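Local coordinates for protein CsuE (PDB 6FJY) that forms the tip adhesin subunit of archaic chaperone-usher Csu pili, through which Acinetobacter baumannii probably attaches to surfaces when it builds biofilms, at residues D[179-190]-D[202-211]. Numbering follows the deposited sequence.
Sequences PDCRILAQDVNF and VQSSMGIRCS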
ATOM      1  N   PRO D 179      -3.527   2.041   4.107  1.00 75.47           N
ATOM      2  CA  PRO D 179      -3.922   1.054   5.114  1.00 75.49           C
ATOM      3  C   PRO D 179      -2.808   0.044   5.338  1.00 78.06           C
ATOM      4  O   PRO D 179      -2.041  -0.285   4.428  1.00 64.40           O
ATOM      5  CB  PRO D 179      -5.162   0.395   4.502  1.00 75.55           C
ATOM      6  CG  PRO D 179      -5.673   1.389   3.526  1.00 76.22           C
ATOM      7  CD  PRO D 179      -4.464   2.083   2.975  1.00 69.14           C
ATOM      8  N   ASP D 180      -2.732  -0.456   6.567  1.00 91.33           N
ATOM      9  CA  ASP D 180      -1.581  -1.229   7.005  1.00 85.87           C
ATOM     10  C   ASP D 180      -2.003  -2.206   8.095  1.00 85.78           C
ATOM     11  O   ASP D 180      -2.862  -1.886   8.921  1.00 87.64           O
ATOM     12  CB  ASP D 180      -0.480  -0.291   7.516  1.00 82.84           C
ATOM     13  CG  ASP D 180       0.862  -0.969   7.615  1.00 75.32           C
ATOM     14  OD1 ASP D 180       0.946  -2.164   7.260  1.00 78.64           O
ATOM     15  OD2 ASP D 180       1.828  -0.306   8.043  1.00 66.87           O
ATOM     16  N   CYS D 181      -1.385  -3.389   8.098  1.00 77.26           N
ATOM     17  CA  CYS D 181      -1.698  -4.427   9.072  1.00 82.04           C
ATOM     18  C   CYS D 181      -0.457  -5.274   9.327  1.00 87.75           C
ATOM     19  O   CYS D 181       0.401  -5.424   8.454  1.00 84.62           O
ATOM     20  CB  CYS D 181      -2.852  -5.327   8.607  1.00 79.41           C
ATOM     21  SG  CYS D 181      -4.496  -4.567   8.559  1.00 58.81           S
ATOM     22  N   ARG D 182      -0.373  -5.824  10.540  1.00 86.78           N
ATOM     23  CA  ARG D 182       0.694  -6.741  10.917  1.00 79.21           C
ATOM     24  C   ARG D 182       0.122  -7.905  11.707  1.00 71.61           C
ATOM     25  O   ARG D 182      -0.758  -7.712  12.550  1.00 66.18           O
ATOM     26  CB  ARG D 182       1.755  -6.038  11.744  1.00 73.90           C
ATOM     27  CG  ARG D 182       2.556  -5.048  10.955  1.00 65.55           C
ATOM     28  CD  ARG D 182       2.507  -3.701  11.607  1.00 81.45           C
ATOM     29  NE  ARG D 182       3.808  -3.044  11.585  1.00 94.06           N
ATOM     30  CZ  ARG D 182       4.302  -2.415  10.529  1.00 97.95           C
ATOM     31  NH1 ARG D 182       3.608  -2.361   9.399  1.00 98.02           N
ATOM     32  NH2 ARG D 182       5.490  -1.839  10.614  1.00106.60           N
ATOM     33  N   ILE D 183       0.632  -9.110  11.436  1.00 81.92           N
ATOM     34  CA  ILE D 183       0.170 -10.342  12.072  1.00 85.63           C
ATOM     35  C   ILE D 183       1.258 -10.886  12.986  1.00 74.97           C
ATOM     36  O   ILE D 183       2.443 -10.896  12.628  1.00 53.21           O
ATOM     37  CB  ILE D 183      -0.216 -11.427  11.049  1.00 92.30           C
ATOM     38  CG1 ILE D 183      -0.693 -10.819   9.741  1.00 83.50           C
ATOM     39  CG2 ILE D 183      -1.271 -12.363  11.638  1.00 96.44           C
ATOM     40  CD1 ILE D 183      -0.943 -11.870   8.698  1.00 87.08           C
ATOM     41  N   LEU D 184       0.837 -11.394  14.143  1.00 73.66           N
ATOM     42  CA  LEU D 184       1.734 -11.954  15.159  1.00 81.10           C
ATOM     43  C   LEU D 184       1.022 -13.156  15.778  1.00 75.63           C
ATOM     44  O   LEU D 184       0.150 -12.994  16.638  1.00 54.60           O
ATOM     45  CB  LEU D 184       2.081 -10.911  16.211  1.00 87.70           C
ATOM     46  CG  LEU D 184       3.175 -11.242  17.219  1.00 96.84           C
ATOM     47  CD1 LEU D 184       4.451 -11.674  16.511  1.00 96.82           C
ATOM     48  CD2 LEU D 184       3.427 -10.015  18.070  1.00 99.02           C
ATOM     49  N   ALA D 185       1.398 -14.357  15.340  1.00 76.62           N
ATOM     50  CA  ALA D 185       0.634 -15.559  15.654  1.00 81.93           C
ATOM     51  C   ALA D 185       1.310 -16.461  16.678  1.00 86.62           C
ATOM     52  O   ALA D 185       0.616 -17.092  17.481  1.00104.82           O
ATOM     53  CB  ALA D 185       0.360 -16.353  14.371  1.00 79.67           C
ATOM     54  N   GLN D 186       2.640 -16.551  16.663  1.00 69.72           N
ATOM     55  CA  GLN D 186       3.390 -17.339  17.645  1.00 86.86           C
ATOM     56  C   GLN D 186       3.066 -18.826  17.557  1.00 93.24           C
ATOM     57  O   GLN D 186       2.386 -19.265  16.627  1.00 94.16           O
ATOM     58  CB  GLN D 186       3.133 -16.838  19.072  1.00 91.41           C
ATOM     59  CG  GLN D 186       3.801 -15.519  19.411  1.00102.98           C
ATOM     60  CD  GLN D 186       5.314 -15.617  19.432  1.00109.35           C
ATOM     61  OE1 GLN D 186       5.879 -16.613  19.892  1.00105.43           O
ATOM     62  NE2 GLN D 186       5.979 -14.583  18.927  1.00114.35           N
ATOM     63  N   ASP D 187       3.553 -19.610  18.519  1.00 94.34           N
ATOM     64  CA  ASP D 187       3.417 -21.060  18.499  1.00 85.19           C
ATOM     65  C   ASP D 187       2.628 -21.549  19.707  1.00 76.51           C
ATOM     66  O   ASP D 187       2.587 -20.895  20.753  1.00 74.14           O
ATOM     67  CB  ASP D 187       4.792 -21.746  18.476  1.00 79.66           C
ATOM     68  CG  ASP D 187       5.408 -21.781  17.091  1.00 74.54           C
ATOM     69  OD1 ASP D 187       4.745 -21.340  16.132  1.00 82.97           O
ATOM     70  OD2 ASP D 187       6.559 -22.243  16.963  1.00 82.87           O
ATOM     71  N   VAL D 188       2.000 -22.711  19.549  1.00 66.53           N
ATOM     72  CA  VAL D 188       1.267 -23.382  20.617  1.00 64.75           C
ATOM     73  C   VAL D 188       2.047 -24.629  20.987  1.00 72.05           C
ATOM     74  O   VAL D 188       2.357 -25.453  20.117  1.00 63.43           O
ATOM     75  CB  VAL D 188      -0.166 -23.744  20.196  1.00 77.23           C
ATOM     76  CG1 VAL D 188      -0.853 -24.529  21.297  1.00 77.65           C
ATOM     77  CG2 VAL D 188      -0.969 -22.490  19.834  1.00 77.03           C
ATOM     78  N   ASN D 189       2.358 -24.772  22.272  1.00 90.42           N
ATOM     79  CA  ASN D 189       3.085 -25.918  22.795  1.00 93.28           C
ATOM     80  C   ASN D 189       2.239 -26.648  23.830  1.00 98.95           C
ATOM     81  O   ASN D 189       1.452 -26.036  24.558  1.00 94.28           O
ATOM     82  CB  ASN D 189       4.416 -25.494  23.422  1.00102.42           C
ATOM     83  CG  ASN D 189       5.412 -25.004  22.395  1.00108.23           C
ATOM     84  OD1 ASN D 189       6.097 -25.800  21.751  1.00111.46           O
ATOM     85  ND2 ASN D 189       5.507 -23.689  22.242  1.00106.91           N
ATOM     86  N   PHE D 190       2.428 -27.965  23.898  1.00110.28           N
ATOM     87  CA  PHE D 190       1.657 -28.825  24.796  1.00103.94           C
ATOM     88  C   PHE D 190       2.505 -29.381  25.942  1.00 97.19           C
ATOM     89  O   PHE D 190       3.650 -28.975  26.138  1.00 87.70           O
ATOM     90  CB  PHE D 190       1.029 -29.977  24.006  1.00 99.45           C
ATOM     91  CG  PHE D 190      -0.080 -29.548  23.091  1.00 90.20           C
ATOM     92  CD1 PHE D 190       0.194 -29.091  21.811  1.00 95.27           C
ATOM     93  CD2 PHE D 190      -1.400 -29.593  23.515  1.00 92.23           C
ATOM     94  CE1 PHE D 190      -0.827 -28.686  20.969  1.00 92.45           C
ATOM     95  CE2 PHE D 190      -2.427 -29.194  22.676  1.00 88.47           C
ATOM     96  CZ  PHE D 190      -2.138 -28.743  21.402  1.00 88.00           C
ATOM     97  N   VAL D 202      -4.563 -26.113  25.197  1.00 83.73           N
ATOM     98  CA  VAL D 202      -3.788 -24.883  25.320  1.00 82.03           C
ATOM     99  C   VAL D 202      -4.634 -23.735  24.783  1.00 74.82           C
ATOM    100  O   VAL D 202      -5.075 -23.767  23.626  1.00 59.79           O
ATOM    101  CB  VAL D 202      -2.454 -24.970  24.556  1.00 79.89           C
ATOM    102  CG1 VAL D 202      -1.651 -23.683  24.707  1.00 74.07           C
ATOM    103  CG2 VAL D 202      -1.651 -26.192  24.986  1.00 59.37           C
ATOM    104  N   GLN D 203      -4.855 -22.721  25.615  1.00 74.28           N
ATOM    105  CA  GLN D 203      -5.467 -21.478  25.170  1.00 74.77           C
ATOM    106  C   GLN D 203      -4.338 -20.511  24.810  1.00 72.63           C
ATOM    107  O   GLN D 203      -3.508 -20.172  25.661  1.00 57.94           O
ATOM    108  CB  GLN D 203      -6.389 -20.906  26.245  1.00 70.87           C
ATOM    109  CG  GLN D 203      -7.304 -19.783  25.745  1.00 79.26           C
ATOM    110  CD  GLN D 203      -8.232 -19.226  26.821  1.00 71.15           C
ATOM    111  OE1 GLN D 203      -8.143 -18.053  27.189  1.00 67.36           O
ATOM    112  NE2 GLN D 203      -9.136 -20.065  27.313  1.00 74.88           N
ATOM    113  N   SER D 204      -4.292 -20.098  23.539  1.00 77.24           N
ATOM    114  CA  SER D 204      -3.346 -19.085  23.081  1.00 71.33           C
ATOM    115  C   SER D 204      -4.089 -17.948  22.389  1.00 68.09           C
ATOM    116  O   SER D 204      -5.299 -17.786  22.577  1.00 54.32           O
ATOM    117  CB  SER D 204      -2.300 -19.700  22.142  1.00 68.90           C
ATOM    118  OG  SER D 204      -1.360 -18.734  21.704  1.00 64.22           O
ATOM    119  N   SER D 205      -3.379 -17.154  21.591  1.00 66.92           N
ATOM    120  CA  SER D 205      -3.999 -16.018  20.930  1.00 67.72           C
ATOM    121  C   SER D 205      -3.156 -15.587  19.737  1.00 72.18           C
ATOM    122  O   SER D 205      -1.966 -15.899  19.642  1.00 51.67           O
ATOM    123  CB  SER D 205      -4.198 -14.848  21.904  1.00 69.28           C
ATOM    124  OG  SER D 205      -2.968 -14.281  22.328  1.00 60.60           O
ATOM    125  N   MET D 206      -3.809 -14.877  18.817  1.00 65.74           N
ATOM    126  CA  MET D 206      -3.163 -14.189  17.710  1.00 61.67           C
ATOM    127  C   MET D 206      -3.449 -12.699  17.835  1.00 67.96           C
ATOM    128  O   MET D 206      -4.481 -12.293  18.379  1.00 66.87           O
ATOM    129  CB  MET D 206      -3.665 -14.710  16.350  1.00 67.02           C
ATOM    130  CG  MET D 206      -3.258 -16.132  16.040  1.00 73.36           C
ATOM    131  SD  MET D 206      -4.055 -16.766  14.580  1.00 49.06           S
ATOM    132  CE  MET D 206      -3.957 -15.313  13.614  1.00 57.80           C
ATOM    133  N   GLY D 207      -2.519 -11.885  17.341  1.00 68.68           N
ATOM    134  CA  GLY D 207      -2.661 -10.446  17.411  1.00 60.15           C
ATOM    135  C   GLY D 207      -2.496  -9.778  16.059  1.00 67.91           C
ATOM    136  O   GLY D 207      -1.528 -10.051  15.344  1.00 55.28           O
ATOM    137  N   ILE D 208      -3.433  -8.899  15.700  1.00 68.42           N
ATOM    138  CA  ILE D 208      -3.382  -8.167  14.438  1.00 64.98           C
ATOM    139  C   ILE D 208      -3.550  -6.677  14.715  1.00 61.72           C
ATOM    140  O   ILE D 208      -4.580  -6.249  15.252  1.00 56.12           O
ATOM    141  CB  ILE D 208      -4.445  -8.659  13.443  1.00 64.62           C
ATOM    142  CG1 ILE D 208      -4.209 -10.143  13.150  1.00 75.19           C
ATOM    143  CG2 ILE D 208      -4.392  -7.835  12.167  1.00 58.57           C
ATOM    144  CD1 ILE D 208      -5.145 -10.745  12.158  1.00 83.38           C
ATOM    145  N   ARG D 209      -2.544  -5.892  14.343  1.00 65.31           N
ATOM    146  CA  ARG D 209      -2.548  -4.442  14.498  1.00 66.48           C
ATOM    147  C   ARG D 209      -2.769  -3.827  13.123  1.00 74.13           C
ATOM    148  O   ARG D 209      -1.932  -3.977  12.226  1.00 79.81           O
ATOM    149  CB  ARG D 209      -1.239  -3.950  15.119  1.00 71.48           C
ATOM    150  CG  ARG D 209      -0.932  -4.601  16.469  1.00 97.43           C
ATOM    151  CD  ARG D 209       0.431  -4.191  17.003  1.00101.31           C
ATOM    152  NE  ARG D 209       0.632  -2.750  16.887  1.00111.49           N
ATOM    153  CZ  ARG D 209       1.621  -2.180  16.205  1.00112.64           C
ATOM    154  NH1 ARG D 209       2.523  -2.928  15.580  1.00102.41           N
ATOM    155  NH2 ARG D 209       1.716  -0.857  16.160  1.00116.64           N
ATOM    156  N   CYS D 210      -3.895  -3.132  12.968  1.00 76.58           N
ATOM    157  CA  CYS D 210      -4.323  -2.587  11.694  1.00 66.35           C
ATOM    158  C   CYS D 210      -4.640  -1.107  11.863  1.00 78.44           C
ATOM    159  O   CYS D 210      -4.971  -0.638  12.954  1.00 78.57           O
ATOM    160  CB  CYS D 210      -5.556  -3.334  11.141  1.00 59.83           C
ATOM    161  SG  CYS D 210      -5.282  -4.940  10.392  1.00 57.85           S
ATOM    162  N   SER D 211      -4.516  -0.368  10.767  1.00 92.25           N
ATOM    163  CA  SER D 211      -5.030   0.993  10.728  1.00 95.36           C
ATOM    164  C   SER D 211      -6.556   0.978  10.834  1.00 93.48           C
ATOM    165  O   SER D 211      -7.202  -0.067  10.706  1.00 95.72           O
ATOM    166  CB  SER D 211      -4.583   1.689   9.446  1.00 83.36           C
ATOM    167  OG  SER D 211      -4.654   0.788   8.358  1.00 80.04           O
TER
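Asp180 meets Ser211 twice: its backbone N gives a hydrogen bond to Ser211 OG at 2.9 Å, and its O takes the one from Ser211 N. The hydroxyl reaches back because chi1 of Ser211 (40°) puts OG between its own N and carbonyl carbon; OG is also hydrogen-bonded to Thr214 OG1. Next, Cys181 and Cys210 form a non-hydrogen-bonded pair whose CA atoms are only 4.1 Å apart, bridged by the disulfide SG–SG at 2.0 Å. Both sulfurs sit on the face of the sheet that also carries Ile183 and Ile208. On the other face Arg182 and Arg209 are a hydrogen-bonded pair, and their guanidinium planes stand at 90° to each other. Arg182 NE comes within 4.2 Å of Arg209 NH1, but nearby acids probably offset the two charges: Asp180 OD2 makes a salt bridge to Arg182 NH1 at 3.0 Å, while Arg209 NH2 makes one to Glu21 OE2. Ile183 and Ile208 then lie side by side, CG2 of Ile183 against CG1 of Ile208, and Leu184 and Gly207 exchange the last two backbone hydrogen bonds between the segments. Ala185 CB still rests on Met206 CG at 4.0 Å, but beyond it the chains diverge and side chains bridge the gap. Val188 slides past Val202, CG1 to CG1 at 3.6 Å, and Val202 CG2 sits over one face of the Phe190 ring, offset toward its rim, in a CH-pi contact. Here Val188 and Asn189 pair instead with an antiparallel strand of the CsuC chain, while 202-210 pairs on its far side with 279-289. A strand leaving its neighbour to take up a chaperone strand is consistent with donor-strand complementation, here in the Ig-like beta sandwich of the Spore Coat Protein U domain.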